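PDB 3NUF: PRD-containing transcription regulator from Lactobacillus casei, which probably regulates transcription through its PRD, a helical domain that in related regulators is phosphorylated by the sugar phosphotransferase system. Local coordinates for residues T77-V82 with E104-S109. Sequence-based numbering, arbitrary orientation.
With EDO (1,2-ethanediol), chain C.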
# COMPACT_ATOMS: atom_id res chain seq x y z
N THR A 77 6.38 16.45 8.66
CA THR A 77 5.66 17.71 8.56
C THR A 77 5.13 17.95 7.19
O THR A 77 4.13 18.64 7.04
CB THR A 77 6.44 18.92 9.02
OG1 THR A 77 7.54 19.15 8.15
CG2 THR A 77 6.85 18.73 10.45
N MSE A 78 5.76 17.38 6.16
CA MSE A 78 5.27 17.52 4.81
C MSE A 78 3.92 16.87 4.60
O MSE A 78 3.29 17.08 3.54
CB MSE A 78 6.23 16.92 3.79
CG MSE A 78 7.60 17.61 3.80
SE MSE A 78 8.75 17.01 2.41
CE MSE A 78 10.47 17.78 2.95
N PHE A 79 3.48 16.03 5.55
CA PHE A 79 2.23 15.25 5.38
C PHE A 79 1.14 15.78 6.30
O PHE A 79 0.14 15.13 6.50
CB PHE A 79 2.56 13.75 5.64
CG PHE A 79 3.54 13.19 4.69
CD1 PHE A 79 4.91 13.35 4.91
CD2 PHE A 79 3.14 12.45 3.58
CE1 PHE A 79 5.84 12.85 4.00
CE2 PHE A 79 4.08 11.95 2.68
CZ PHE A 79 5.42 12.17 2.87
N ALA A 80 1.33 16.99 6.84
CA ALA A 80 0.41 17.56 7.81
C ALA A 80 -0.99 17.65 7.25
O ALA A 80 -1.93 17.54 8.03
CB ALA A 80 0.89 19.00 8.15
N GLU A 81 -1.16 17.91 5.98
CA GLU A 81 -2.50 18.07 5.42
C GLU A 81 -3.08 16.85 4.69
O GLU A 81 -4.16 16.90 4.11
CB GLU A 81 -2.54 19.36 4.61
CG GLU A 81 -2.38 20.65 5.58
CD GLU A 81 -3.47 20.76 6.69
OE1 GLU A 81 -4.67 20.81 6.31
OE2 GLU A 81 -3.13 20.79 7.91
N VAL A 82 -2.43 15.71 4.84
CA VAL A 82 -3.03 14.43 4.39
C VAL A 82 -4.19 14.05 5.29
O VAL A 82 -4.13 14.19 6.48
CB VAL A 82 -1.97 13.30 4.39
CG1 VAL A 82 -2.61 12.00 4.01
CG2 VAL A 82 -0.84 13.66 3.47
N GLU A 104 6.84 4.64 7.60
CA GLU A 104 6.50 4.15 6.30
C GLU A 104 5.08 4.61 5.93
O GLU A 104 4.73 4.70 4.74
CB GLU A 104 6.54 2.65 6.23
CG GLU A 104 7.90 2.00 6.34
CD GLU A 104 8.71 1.89 5.05
OE1 GLU A 104 8.18 2.15 3.92
OE2 GLU A 104 9.89 1.51 5.18
N LYS A 105 4.23 4.90 6.92
CA LYS A 105 2.86 5.29 6.61
C LYS A 105 2.79 6.55 5.77
O LYS A 105 1.78 6.74 5.07
CB LYS A 105 2.04 5.44 7.88
CG LYS A 105 2.36 6.63 8.74
CD LYS A 105 1.56 6.68 10.04
CE LYS A 105 1.97 7.79 10.92
NZ LYS A 105 1.12 7.91 12.19
N TYR A 106 3.74 7.46 5.88
CA TYR A 106 3.57 8.77 5.20
C TYR A 106 3.55 8.66 3.70
O TYR A 106 2.58 9.07 3.03
CB TYR A 106 4.61 9.76 5.73
CG TYR A 106 4.50 10.04 7.21
CD1 TYR A 106 3.34 10.59 7.71
CD2 TYR A 106 5.54 9.73 8.10
CE1 TYR A 106 3.23 10.81 9.06
CE2 TYR A 106 5.42 9.95 9.43
CZ TYR A 106 4.27 10.47 9.93
OH TYR A 106 4.12 10.68 11.28
N VAL A 107 4.56 8.07 3.12
CA VAL A 107 4.59 7.94 1.65
C VAL A 107 3.42 7.06 1.19
O VAL A 107 2.76 7.37 0.19
CB VAL A 107 5.92 7.42 1.16
CG1 VAL A 107 5.87 6.94 -0.30
CG2 VAL A 107 6.97 8.51 1.31
N LEU A 108 3.12 5.99 1.92
CA LEU A 108 1.98 5.13 1.54
C LEU A 108 0.66 5.89 1.58
O LEU A 108 -0.19 5.71 0.70
CB LEU A 108 1.92 3.88 2.40
CG LEU A 108 0.71 2.96 2.13
CD1 LEU A 108 0.69 2.44 0.69
CD2 LEU A 108 0.70 1.80 3.12
N SER A 109 0.48 6.81 2.52
CA SER A 109 -0.77 7.57 2.60
C SER A 109 -1.10 8.35 1.35
O SER A 109 -2.29 8.53 1.05
CB SER A 109 -0.75 8.47 3.85
OG SER A 109 0.01 9.63 3.66
C1 EDO C . 10.75 20.44 8.31
O1 EDO C . 9.89 19.54 8.91
C2 EDO C . 12.10 20.12 8.83
O2 EDO C . 12.58 21.15 9.70
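Phe79 lays one face of its ring against helix 104-115 at Tyr106, whose CB sits over the ring centre, 3.5 Å from the centroid and only 2° off the normal, a CH-pi contact over the face. With CG anti to its carbonyl carbon (chi1 -62°), Phe79 sends the ring straight from the loop to the helix. On the same side of the ring as Tyr106 CB, Phe79 CE2 lies 3.3 Å from the carbonyl O of Tyr106. The two rings meet obliquely, centroids 5.3 Å apart and planes at 34°; the Tyr106 hydroxyl end turns off from the loop, while Tyr106 CD1 stays 3.9 Å from Phe79 CB. The carbonyl O of Tyr106 also accepts a hydrogen bond from Ser109 OG (2.7 Å), in the carbonyl plane and on a lone pair, which folds the hydroxyl back onto its own helix. Val82 then packs beside it, CG1 3.6 Å from OG of Ser109, and both residues also touch Leu87 of helix 84-97. Packing thins at Val107, whose CG2 is 4.3 Å from CZ of Phe79 in an exposed position. On the outer side of the loop, Thr77, Ala80 and Glu81 are exposed; a 1,2-ethanediol, probably from the crystallisation liquor, lies near Thr77 and Asp75. A type I beta turn from Phe79 to Val82, closed by Val82 N to Phe79 O, sets both apolar side chains toward the helix. The result is peripheral loop-on-helix packing, in which the long connection between helices 48-67 and 84-97 packs against the last helix of the all-helical PRD fold.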